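Local coordinates for protein vinylacetyl-CoA Delta-isomerase (Nitrosopumilus maritimus SCM1, PDB 6VJR) that probably isomerises vinylacetyl-CoA and, as an oxygen-tolerant archaeal 4-hydroxybutyryl-CoA dehydratase, carries FAD and a [4Fe-4S] cluster, at residues Glu24-Pro29 against Pro33-Ser38; Tyr46-Ala49 against Ala54-Ser57; Asp105-Leu110 against Leu130-Met135; Leu166-Val171 against Ile257-Val262. All coordinates share one frame; numbering follows the deposited sequence. Where two conformers were deposited one is given.

Contact 1 (Glu24-Pro29 against Pro33-Ser38); sequences ELVKEP and PMIRPS
Ile35 lays its side chain against Pro29 and Val26, in a short connection that takes the chain from strand 24-25 into helix 36-51. This is a strand-to-helix turn in the N-terminal part of a 4-hydroxyphenylacetate 3-hydroxylase-like fold. Both branches of Ile35 are used. CG1 lies anti to the carbonyl carbon (chi1 -55°) and CD1 extends from it, reaching Pro29 CB at 4.0 Å. The same methyl also meets Val26 CG1 at 4.1 Å. The other branch, Ile35 CG2, lies 4.1 Å from Pro29 CB, so the two ends of the isoleucine rest on one proline carbon. The contact is modest, with 146 Å² buried in all, and it is apolar apart from the Pro29 carbonyl. Beyond it, Ile35 also touches Tyr228 of strand 224-228, and Val26 packs on Val19 and Leu21 of strand 19-21, which seats the turn on the same mixed sheet that strand 24-25 belongs to. On the helix side, the Ser38 hydroxyl donates to Ile35 O at 2.8 Å, in the carbonyl plane and on a lone pair. Across the contact, Pro29 O approaches Ile35 CB to 3.6 Å.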
loop_
_atom_site.group_PDB
_atom_site.type_symbol
_atom_site.label_atom_id
_atom_site.label_comp_id
_atom_site.label_asym_id
_atom_site.label_seq_id
_atom_site.Cartn_x
_atom_site.Cartn_y
_atom_site.Cartn_z
ATOM N N GLU A 24 13.143 0.487 42.442
ATOM C CA GLU A 24 12.921 1.266 43.639
ATOM C C GLU A 24 11.418 1.417 43.840
ATOM O O GLU A 24 10.679 1.463 42.864
ATOM C CB GLU A 24 13.547 2.644 43.487
ATOM C CG GLU A 24 15.048 2.617 43.276
ATOM C CD GLU A 24 15.894 2.347 44.502
ATOM O OE1 GLU A 24 17.109 2.188 44.283
ATOM O OE2 GLU A 24 15.357 2.260 45.643
ATOM N N LEU A 25 11.005 1.470 45.111
ATOM C CA LEU A 25 9.651 1.860 45.431
ATOM C C LEU A 25 9.455 3.354 45.188
ATOM O O LEU A 25 10.256 4.182 45.605
ATOM C CB LEU A 25 9.408 1.567 46.891
ATOM C CG LEU A 25 9.145 0.112 47.272
ATOM C CD1 LEU A 25 9.224 -0.057 48.793
ATOM C CD2 LEU A 25 7.832 -0.400 46.768
ATOM N N VAL A 26 8.397 3.690 44.473
ATOM C CA VAL A 26 8.067 5.065 44.226
ATOM C C VAL A 26 7.176 5.521 45.381
ATOM O O VAL A 26 6.038 5.100 45.495
ATOM C CB VAL A 26 7.362 5.254 42.881
ATOM C CG1 VAL A 26 7.042 6.707 42.629
ATOM C CG2 VAL A 26 8.176 4.690 41.715
ATOM N N LYS A 27 7.657 6.468 46.178
ATOM C CA LYS A 27 6.918 6.881 47.359
ATOM C C LYS A 27 5.748 7.790 46.993
ATOM O O LYS A 27 4.661 7.688 47.584
ATOM C CB LYS A 27 7.941 7.479 48.338
ATOM C CG LYS A 27 8.989 6.479 48.855
ATOM C CD LYS A 27 8.421 5.147 49.353
ATOM C CE LYS A 27 9.446 4.148 49.833
ATOM N NZ LYS A 27 10.304 4.710 50.874
ATOM N N GLU A 28 5.982 8.713 46.061
ATOM C CA GLU A 28 4.936 9.635 45.677
ATOM C C GLU A 28 4.946 9.772 44.160
ATOM O O GLU A 28 5.653 10.633 43.601
ATOM C CB GLU A 28 5.144 10.983 46.354
ATOM C CG GLU A 28 4.035 11.971 46.017
ATOM C CD GLU A 28 2.649 11.380 46.248
ATOM O OE1 GLU A 28 2.285 11.304 47.464
ATOM O OE2 GLU A 28 1.989 10.952 45.235
ATOM N N PRO A 29 4.105 8.996 43.441
ATOM C CA PRO A 29 4.101 9.062 41.979
ATOM C C PRO A 29 3.873 10.477 41.438
ATOM O O PRO A 29 4.438 10.838 40.400
ATOM C CB PRO A 29 3.017 8.048 41.615
ATOM C CG PRO A 29 3.072 7.042 42.750
ATOM C CD PRO A 29 3.176 7.954 43.949
ATOM N N PRO A 33 9.170 12.634 38.140
ATOM C CA PRO A 33 9.131 13.253 36.817
ATOM C C PRO A 33 8.802 12.329 35.646
ATOM O O PRO A 33 8.366 12.788 34.599
ATOM C CB PRO A 33 10.530 13.812 36.605
ATOM C CG PRO A 33 11.334 13.449 37.805
ATOM C CD PRO A 33 10.474 12.749 38.807
ATOM N N MET A 34 8.976 11.019 35.809
ATOM C CA MET A 34 8.620 10.113 34.732
ATOM C C MET A 34 7.123 9.850 34.690
ATOM O O MET A 34 6.580 9.527 33.623
ATOM C CB MET A 34 9.377 8.789 34.852
ATOM C CG MET A 34 9.183 7.866 33.683
ATOM S SD MET A 34 10.325 6.483 33.692
ATOM C CE MET A 34 9.299 5.147 33.032
ATOM N N ILE A 35 6.464 10.026 35.830
ATOM C CA ILE A 35 5.061 9.681 36.001
ATOM C C ILE A 35 4.178 10.923 35.881
ATOM O O ILE A 35 3.044 10.849 35.390
ATOM C CB ILE A 35 4.860 8.952 37.333
ATOM C CG1 ILE A 35 5.780 7.721 37.448
ATOM C CG2 ILE A 35 3.384 8.598 37.561
ATOM C CD1 ILE A 35 5.641 6.972 38.766
ATOM N N ARG A 36 4.687 12.081 36.300
ATOM C CA ARG A 36 3.858 13.264 36.368
ATOM C C ARG A 36 3.236 13.599 35.004
ATOM O O ARG A 36 2.088 14.009 34.940
ATOM C CB ARG A 36 4.586 14.468 36.963
ATOM C CG ARG A 36 3.761 15.751 37.005
ATOM C CD ARG A 36 2.461 15.551 37.736
ATOM N NE ARG A 36 1.840 16.854 37.972
ATOM C CZ ARG A 36 2.014 17.618 39.036
ATOM N NH1 ARG A 36 2.789 17.216 40.017
ATOM N NH2 ARG A 36 1.461 18.807 39.088
ATOM N N PRO A 37 3.906 13.459 33.846
ATOM C CA PRO A 37 3.246 13.820 32.581
ATOM C C PRO A 37 1.958 13.032 32.338
ATOM O O PRO A 37 1.004 13.555 31.783
ATOM C CB PRO A 37 4.325 13.517 31.522
ATOM C CG PRO A 37 5.617 13.723 32.311
ATOM C CD PRO A 37 5.325 13.110 33.657
ATOM N N SER A 38 1.929 11.738 32.726
ATOM C CA SER A 38 0.700 10.969 32.572
ATOM C C SER A 38 -0.428 11.484 33.476
ATOM O O SER A 38 -1.604 11.473 33.096
ATOM C CB SER A 38 0.952 9.499 32.795
ATOM O OG SER A 38 1.304 9.132 34.119
#

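Contact 2 (Tyr46-Ala49 against Ala54-Ser57); sequences YDLA and ALAS
Leu48 reaches from helix 36-51 to the short helix 53-56, and its branch point CG and methyl CD2 do the touching. Its CB starts off to the flank of the other helix. With CG anti to the backbone N (chi1 177°), the chain then swings toward that helix and brings CG to 3.8 Å from Ala56 CB. One methyl, CD2, stays 4.0 Å from the same Ala56 CB. It also meets Leu55 CD2 more loosely, at 4.4 Å. Ala56 is thus the shared surface: its methyl points at helix 36-51 and sits 3.6 Å from Ala49 CA and 3.7 Å from Ala49 N. That approach to backbone atoms goes with a CA separation of just 4.6 Å between Ala49 and Ala56. The Ala49 methyl in turn lies 4.0 Å from Ala56 CB. The two helices, a single residue apart in the chain, come closest where these alanines meet, and 184 Å² is buried. Helix 77-94 adds Leu90 beside Leu48, Met86 beside Ala56, and Lys85 and Lys89 beside Leu55. Strand 66-68 supplies Asn68 next to Ala49, while Thr497 of the second subunit packs on Leu55, placing the pair between a helix, a strand and a neighbouring chain.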
loop_
_atom_site.group_PDB
_atom_site.type_symbol
_atom_site.label_atom_id
_atom_site.label_comp_id
_atom_site.label_asym_id
_atom_site.label_seq_id
_atom_site.Cartn_x
_atom_site.Cartn_y
_atom_site.Cartn_z
ATOM N N TYR A 46 -10.371 16.439 33.399
ATOM C CA TYR A 46 -11.202 17.198 34.317
ATOM C C TYR A 46 -11.294 18.640 33.855
ATOM O O TYR A 46 -12.361 19.221 33.924
ATOM C CB TYR A 46 -10.667 17.076 35.745
ATOM C CG TYR A 46 -10.793 15.722 36.434
ATOM C CD1 TYR A 46 -9.827 14.733 36.345
ATOM C CD2 TYR A 46 -11.909 15.450 37.198
ATOM C CE1 TYR A 46 -9.969 13.521 37.011
ATOM C CE2 TYR A 46 -12.046 14.278 37.905
ATOM C CZ TYR A 46 -11.080 13.291 37.805
ATOM O OH TYR A 46 -11.260 12.147 38.523
ATOM N N ASP A 47 -10.164 19.236 33.487
ATOM C CA ASP A 47 -10.146 20.639 33.082
ATOM C C ASP A 47 -11.021 20.876 31.847
ATOM O O ASP A 47 -11.688 21.886 31.726
ATOM C CB ASP A 47 -8.712 21.143 32.978
ATOM C CG ASP A 47 -7.956 21.225 34.309
ATOM O OD1 ASP A 47 -8.617 21.411 35.395
ATOM O OD2 ASP A 47 -6.697 21.164 34.260
ATOM N N LEU A 48 -10.984 19.965 30.875
ATOM C CA LEU A 48 -11.814 20.121 29.694
ATOM C C LEU A 48 -13.302 20.147 30.054
ATOM O O LEU A 48 -14.048 20.938 29.491
ATOM C CB LEU A 48 -11.492 19.041 28.673
ATOM C CG LEU A 48 -12.358 19.062 27.415
ATOM C CD1 LEU A 48 -12.026 20.358 26.697
ATOM C CD2 LEU A 48 -12.171 17.869 26.511
ATOM N N ALA A 49 -13.722 19.318 31.014
ATOM C CA ALA A 49 -15.117 19.317 31.441
ATOM C C ALA A 49 -15.533 20.660 32.048
ATOM O O ALA A 49 -16.703 21.007 31.956
ATOM C CB ALA A 49 -15.356 18.152 32.376
ATOM N N ALA A 54 -20.456 21.162 27.557
ATOM C CA ALA A 54 -21.322 20.359 26.702
ATOM C C ALA A 54 -20.538 19.224 26.031
ATOM O O ALA A 54 -21.075 18.138 25.828
ATOM C CB ALA A 54 -22.036 21.214 25.701
ATOM N N LEU A 55 -19.262 19.442 25.720
ATOM C CA LEU A 55 -18.485 18.390 25.092
ATOM C C LEU A 55 -18.108 17.269 26.069
ATOM O O LEU A 55 -18.135 16.089 25.693
ATOM C CB LEU A 55 -17.237 19.031 24.508
ATOM C CG LEU A 55 -16.267 18.097 23.783
ATOM C CD1 LEU A 55 -16.958 17.441 22.620
ATOM C CD2 LEU A 55 -15.044 18.902 23.348
ATOM N N ALA A 56 -17.660 17.651 27.278
ATOM C CA ALA A 56 -16.953 16.733 28.170
ATOM C C ALA A 56 -17.708 16.344 29.440
ATOM O O ALA A 56 -17.181 15.616 30.276
ATOM C CB ALA A 56 -15.579 17.305 28.495
ATOM N N SER A 57 -18.969 16.747 29.543
ATOM C CA SER A 57 -19.799 16.308 30.641
ATOM C C SER A 57 -21.169 15.966 30.080
ATOM O O SER A 57 -21.549 16.440 29.006
ATOM C CB SER A 57 -19.848 17.337 31.751
ATOM O OG SER A 57 -20.662 18.431 31.382
#

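Contact 3 (Asp105-Leu110 against Leu130-Met135); sequences DAMNSL and LEFVKM
The sulfur of Met107 meets the Phe132 ring at its edge and not over its face, a Met-aromatic contact between two helices. SD stands 5.4 Å from the ring centroid and 77° off the ring normal, which keeps it near the ring plane; the nearest ring atom is Phe132 CE2, 4.1 Å from Met107 SD. Approach at the edge brings the sulfur to the ring hydrogens, consistent with a weakly attractive arrangement. Met107 leaves its helix with CG anti to the carbonyl carbon, and a nearly extended chi2 (-154°) carries SD out toward the ring. Phe132 sets CG anti to its backbone N (chi1 176°), and the two side chains run roughly perpendicular. The sulfur has a second, looser neighbour in Val133, whose CG2 lies 4.5 Å from Met107 SD. Helix 101-121 and helix 125-139 are successive in the chain, and they are bridged here mainly by this one methionine: the closest CA pair, Met107 and Val133, is 8.0 Å apart, and 89 Å² is buried in total. Strand 195-198 backs the pair, with Ile197 touching both Met107 and Phe132, while Trp195 meets the Phe132 ring edge-to-face. Two residues earlier on helix 101-121, Asp105 OD2 is hydrogen-bonded to ND1 of the iron ligand His289 and to Ser292 OG, so the helix that presents Met107 to Phe132 also reaches the metal site.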
loop_
_atom_site.group_PDB
_atom_site.type_symbol
_atom_site.label_atom_id
_atom_site.label_comp_id
_atom_site.label_asym_id
_atom_site.label_seq_id
_atom_site.Cartn_x
_atom_site.Cartn_y
_atom_site.Cartn_z
ATOM N N ASP A 105 -15.254 2.605 28.482
ATOM C CA ASP A 105 -15.686 1.499 27.636
ATOM C C ASP A 105 -16.009 0.255 28.482
ATOM O O ASP A 105 -16.956 -0.487 28.189
ATOM C CB ASP A 105 -14.628 1.331 26.555
ATOM C CG ASP A 105 -14.526 2.507 25.569
ATOM O OD1 ASP A 105 -15.555 3.216 25.353
ATOM O OD2 ASP A 105 -13.445 2.683 24.946
ATOM N N ALA A 106 -15.203 0.002 29.514
ATOM C CA ALA A 106 -15.467 -1.087 30.446
ATOM C C ALA A 106 -16.841 -0.915 31.099
ATOM O O ALA A 106 -17.615 -1.873 31.135
ATOM C CB ALA A 106 -14.372 -1.155 31.504
ATOM N N MET A 107 -17.149 0.295 31.567
ATOM C CA MET A 107 -18.405 0.529 32.290
ATOM C C MET A 107 -19.600 0.353 31.355
ATOM O O MET A 107 -20.629 -0.213 31.723
ATOM C CB MET A 107 -18.414 1.885 32.997
ATOM C CG MET A 107 -17.429 1.819 34.157
ATOM S SD MET A 107 -17.750 2.920 35.512
ATOM C CE MET A 107 -17.320 4.358 34.551
ATOM N N ASN A 108 -19.469 0.905 30.146
ATOM C CA ASN A 108 -20.533 0.807 29.165
ATOM C C ASN A 108 -20.807 -0.672 28.834
ATOM O O ASN A 108 -21.943 -1.091 28.746
ATOM C CB ASN A 108 -20.248 1.718 27.981
ATOM C CG ASN A 108 -20.728 3.136 28.255
ATOM O OD1 ASN A 108 -21.858 3.508 27.933
ATOM N ND2 ASN A 108 -19.891 3.938 28.885
ATOM N N SER A 109 -19.751 -1.454 28.617
ATOM C CA SER A 109 -19.899 -2.864 28.297
ATOM C C SER A 109 -20.468 -3.673 29.467
ATOM O O SER A 109 -21.292 -4.588 29.290
ATOM C CB SER A 109 -18.574 -3.412 27.761
ATOM O OG SER A 109 -17.517 -3.405 28.713
ATOM N N LEU A 110 -20.030 -3.351 30.684
ATOM C CA LEU A 110 -20.566 -4.024 31.868
ATOM C C LEU A 110 -22.031 -3.718 32.096
ATOM O O LEU A 110 -22.744 -4.578 32.597
ATOM C CB LEU A 110 -19.756 -3.672 33.091
ATOM C CG LEU A 110 -18.427 -4.391 33.201
ATOM C CD1 LEU A 110 -17.550 -3.687 34.216
ATOM C CD2 LEU A 110 -18.618 -5.873 33.546
ATOM N N LEU A 130 -24.852 -0.882 39.087
ATOM C CA LEU A 130 -25.430 0.454 39.110
ATOM C C LEU A 130 -25.059 1.223 40.384
ATOM O O LEU A 130 -24.838 2.451 40.333
ATOM C CB LEU A 130 -26.949 0.392 38.932
ATOM C CG LEU A 130 -27.438 -0.050 37.554
ATOM C CD1 LEU A 130 -28.938 -0.139 37.541
ATOM C CD2 LEU A 130 -26.919 0.910 36.466
ATOM N N GLU A 131 -25.022 0.535 41.538
ATOM C CA GLU A 131 -24.604 1.213 42.758
ATOM C C GLU A 131 -23.154 1.677 42.625
ATOM O O GLU A 131 -22.799 2.743 43.124
ATOM C CB GLU A 131 -24.801 0.358 44.007
ATOM C CG GLU A 131 -26.258 0.039 44.280
ATOM C CD GLU A 131 -27.046 1.212 44.818
ATOM O OE1 GLU A 131 -28.261 1.017 44.845
ATOM O OE2 GLU A 131 -26.510 2.270 45.239
ATOM N N PHE A 132 -22.328 0.886 41.927
ATOM C CA PHE A 132 -20.953 1.294 41.700
ATOM C C PHE A 132 -20.898 2.539 40.809
ATOM O O PHE A 132 -20.157 3.485 41.084
ATOM C CB PHE A 132 -20.160 0.113 41.128
ATOM C CG PHE A 132 -18.734 0.500 40.774
ATOM C CD1 PHE A 132 -17.773 0.541 41.768
ATOM C CD2 PHE A 132 -18.351 0.805 39.478
ATOM C CE1 PHE A 132 -16.459 0.851 41.475
ATOM C CE2 PHE A 132 -17.032 1.174 39.199
ATOM C CZ PHE A 132 -16.095 1.204 40.199
ATOM N N VAL A 133 -21.682 2.541 39.732
ATOM C CA VAL A 133 -21.734 3.678 38.835
ATOM C C VAL A 133 -22.162 4.924 39.605
ATOM O O VAL A 133 -21.582 5.986 39.424
ATOM C CB VAL A 133 -22.645 3.416 37.624
ATOM C CG1 VAL A 133 -22.836 4.708 36.828
ATOM C CG2 VAL A 133 -22.023 2.301 36.764
ATOM N N LYS A 134 -23.193 4.797 40.438
ATOM C CA LYS A 134 -23.648 5.939 41.216
ATOM C C LYS A 134 -22.509 6.507 42.059
ATOM O O LYS A 134 -22.276 7.713 42.069
ATOM C CB LYS A 134 -24.827 5.512 42.076
ATOM C CG LYS A 134 -25.168 6.540 43.123
ATOM C CD LYS A 134 -26.420 6.192 43.904
ATOM C CE LYS A 134 -26.762 7.214 44.927
ATOM N NZ LYS A 134 -28.019 6.821 45.549
ATOM N N MET A 135 -21.788 5.631 42.771
ATOM C CA MET A 135 -20.656 6.062 43.583
ATOM C C MET A 135 -19.645 6.836 42.725
ATOM O O MET A 135 -19.307 7.969 43.039
ATOM C CB MET A 135 -19.990 4.862 44.265
ATOM C CG MET A 135 -18.772 5.214 45.106
ATOM S SD MET A 135 -17.966 3.774 45.841
ATOM C CE MET A 135 -17.138 3.009 44.439
#

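Contact 4 (Leu166-Val171 against Ile257-Val262)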
loop_
_atom_site.group_PDB
_atom_site.type_symbol
_atom_site.label_atom_id
_atom_site.label_comp_id
_atom_site.label_asym_id
_atom_site.label_seq_id
_atom_site.Cartn_x
_atom_site.Cartn_y
_atom_site.Cartn_z
ATOM N N LEU A 166 -1.579 -17.367 35.398
ATOM C CA LEU A 166 -1.232 -16.576 34.224
ATOM C C LEU A 166 -2.444 -15.886 33.596
ATOM O O LEU A 166 -2.298 -14.968 32.768
ATOM C CB LEU A 166 -0.448 -17.389 33.208
ATOM C CG LEU A 166 0.965 -17.787 33.638
ATOM C CD1 LEU A 166 1.629 -18.870 32.784
ATOM C CD2 LEU A 166 1.829 -16.553 33.615
ATOM N N PHE A 167 -3.637 -16.321 34.017
ATOM C CA PHE A 167 -4.860 -15.556 33.884
ATOM C C PHE A 167 -5.428 -15.399 35.290
ATOM O O PHE A 167 -5.357 -16.335 36.104
ATOM C CB PHE A 167 -5.891 -16.272 33.002
ATOM C CG PHE A 167 -5.565 -16.384 31.525
ATOM C CD1 PHE A 167 -4.627 -17.315 31.082
ATOM C CD2 PHE A 167 -6.216 -15.609 30.591
ATOM C CE1 PHE A 167 -4.370 -17.461 29.738
ATOM C CE2 PHE A 167 -5.921 -15.735 29.238
ATOM C CZ PHE A 167 -5.027 -16.691 28.821
ATOM N N THR A 168 -6.048 -14.254 35.550
ATOM C CA THR A 168 -6.574 -13.910 36.862
ATOM C C THR A 168 -7.770 -14.791 37.247
ATOM O O THR A 168 -8.700 -15.006 36.470
ATOM C CB THR A 168 -6.924 -12.418 36.857
ATOM O OG1 THR A 168 -5.736 -11.661 36.660
ATOM C CG2 THR A 168 -7.540 -11.964 38.168
ATOM N N ARG A 169 -7.729 -15.311 38.472
ATOM C CA ARG A 169 -8.728 -16.270 38.925
ATOM C C ARG A 169 -9.120 -16.069 40.391
ATOM O O ARG A 169 -8.401 -15.473 41.187
ATOM C CB ARG A 169 -8.194 -17.691 38.767
ATOM C CG ARG A 169 -6.959 -17.936 39.629
ATOM C CD ARG A 169 -6.311 -19.262 39.300
ATOM N NE ARG A 169 -5.092 -19.536 40.076
ATOM C CZ ARG A 169 -4.990 -20.451 41.030
ATOM N NH1 ARG A 169 -5.920 -21.346 41.137
ATOM N NH2 ARG A 169 -3.911 -20.559 41.779
ATOM N N ILE A 170 -10.288 -16.609 40.722
ATOM C CA ILE A 170 -10.711 -16.731 42.109
ATOM C C ILE A 170 -9.934 -17.879 42.752
ATOM O O ILE A 170 -9.950 -19.001 42.253
ATOM C CB ILE A 170 -12.209 -17.027 42.162
ATOM C CG1 ILE A 170 -13.025 -15.933 41.458
ATOM C CG2 ILE A 170 -12.683 -17.230 43.596
ATOM C CD1 ILE A 170 -14.441 -16.348 41.118
ATOM N N VAL A 171 -9.294 -17.608 43.885
ATOM C CA VAL A 171 -8.562 -18.625 44.628
ATOM C C VAL A 171 -9.254 -19.018 45.930
ATOM O O VAL A 171 -8.913 -20.062 46.490
ATOM C CB VAL A 171 -7.110 -18.202 44.878
ATOM C CG1 VAL A 171 -6.320 -18.088 43.580
ATOM C CG2 VAL A 171 -6.964 -16.923 45.663
ATOM N N ILE A 257 0.016 -5.112 36.884
ATOM C CA ILE A 257 -0.668 -5.186 38.164
ATOM C C ILE A 257 -0.635 -6.640 38.635
ATOM O O ILE A 257 -1.175 -7.546 37.984
ATOM C CB ILE A 257 -2.112 -4.717 38.056
ATOM C CG1 ILE A 257 -2.274 -3.378 37.348
ATOM C CG2 ILE A 257 -2.725 -4.693 39.458
ATOM C CD1 ILE A 257 -3.718 -2.945 37.235
ATOM N N ILE A 258 0.070 -6.863 39.731
ATOM C CA ILE A 258 0.103 -8.174 40.353
ATOM C C ILE A 258 -0.955 -8.232 41.447
ATOM O O ILE A 258 -1.080 -7.295 42.223
ATOM C CB ILE A 258 1.485 -8.516 40.914
ATOM C CG1 ILE A 258 2.627 -8.165 39.948
ATOM C CG2 ILE A 258 1.484 -9.985 41.366
ATOM C CD1 ILE A 258 2.616 -8.961 38.662
ATOM N N LEU A 259 -1.710 -9.342 41.488
ATOM C CA LEU A 259 -2.736 -9.577 42.497
ATOM C C LEU A 259 -2.407 -10.823 43.313
ATOM O O LEU A 259 -2.263 -11.921 42.742
ATOM C CB LEU A 259 -4.066 -9.785 41.774
ATOM C CG LEU A 259 -4.442 -8.717 40.740
ATOM C CD1 LEU A 259 -5.506 -9.188 39.764
ATOM C CD2 LEU A 259 -4.889 -7.471 41.415
ATOM N N ASP A 260 -2.246 -10.654 44.628
ATOM C CA ASP A 260 -1.985 -11.747 45.565
ATOM C C ASP A 260 -3.116 -11.789 46.588
ATOM O O ASP A 260 -3.122 -11.078 47.589
ATOM C CB ASP A 260 -0.635 -11.599 46.234
ATOM C CG ASP A 260 -0.273 -12.745 47.154
ATOM O OD1 ASP A 260 -0.962 -13.779 47.100
ATOM O OD2 ASP A 260 0.678 -12.581 47.943
ATOM N N ARG A 261 -4.090 -12.649 46.292
ATOM C CA ARG A 261 -5.179 -12.926 47.212
ATOM C C ARG A 261 -5.853 -11.614 47.605
ATOM O O ARG A 261 -6.140 -11.371 48.793
ATOM C CB ARG A 261 -4.750 -13.732 48.440
ATOM C CG ARG A 261 -4.239 -15.127 48.122
ATOM C CD ARG A 261 -3.516 -15.745 49.312
ATOM N NE ARG A 261 -2.265 -14.967 49.433
ATOM C CZ ARG A 261 -1.284 -15.090 50.313
ATOM N NH1 ARG A 261 -0.292 -14.219 50.277
ATOM N NH2 ARG A 261 -1.293 -16.051 51.235
ATOM N N VAL A 262 -6.148 -10.812 46.568
ATOM C CA VAL A 262 -6.825 -9.555 46.766
ATOM C C VAL A 262 -8.300 -9.822 47.049
ATOM O O VAL A 262 -8.958 -10.557 46.323
ATOM C CB VAL A 262 -6.617 -8.663 45.522
ATOM C CG1 VAL A 262 -7.374 -7.347 45.611
ATOM C CG2 VAL A 262 -5.169 -8.348 45.292
#
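Thr168 and Leu259 form the tight, buried part of this contact. Thr168 OG1 stands beside its backbone N (chi1 -63°), which leaves the methyl CG2 anti to that N and 3.8 Å from Leu259 CD1. Thr168 OG1 flanks the same leucine methyl at 4.0 Å, so CD1 touches both branches of the threonine. Leu259 also packs on Ile217 of strand 213-218. The other end is looser and lies toward solvent: Val171 is partly exposed, Arg261 exposed, and they meet through Val171 CG2 and Arg261 CG at 4.1 Å. Arg261 thus contributes its aliphatic stem here, while its polar end turns to the adjacent Asp260. That grip is side-on: Arg261 NE bonds Asp260 OD1 at 2.9 Å from above the carboxylate plane, and Arg261 NH1 bonds Asp260 OD2 at 3.0 Å from the syn side but tilted out of that plane. Both bonds are bent, at 140° and 147°, and the pair would fix the rotation of the guanidinium. Between the two segments runs strand 177-188, which pairs antiparallel with 169-173, 254-259 and 262-265. Arg261, with positive phi and psi, and Val262 both face Val180, the pattern of a G1 beta bulge at a corner of this mixed sheet.

How the contacts relate
The four contacts follow one another along the chain, each closing before the next opens, all within the N-terminal 4-hydroxyphenylacetate 3-hydroxylase-like region. Contacts 1 and 2 share helix 36-51 near its two ends, with centres 26 Å apart and nearest atoms about 9 Å apart. Contacts 1 and 4 reach the same mixed sheet, their centres 24 Å apart. Contact 3 joins two later helices, its centre 19 Å from contact 2 and 22 Å from contact 4. None touches another; they join separate parts of a region that lies close to both cofactors. The side chain of Leu48 in contact 2 is about 11 Å from the [4Fe-4S] cluster, that of Met107 in contact 3 about 13 Å from both cluster and FAD, and that of Thr168 in contact 4 about 10 Å from FAD.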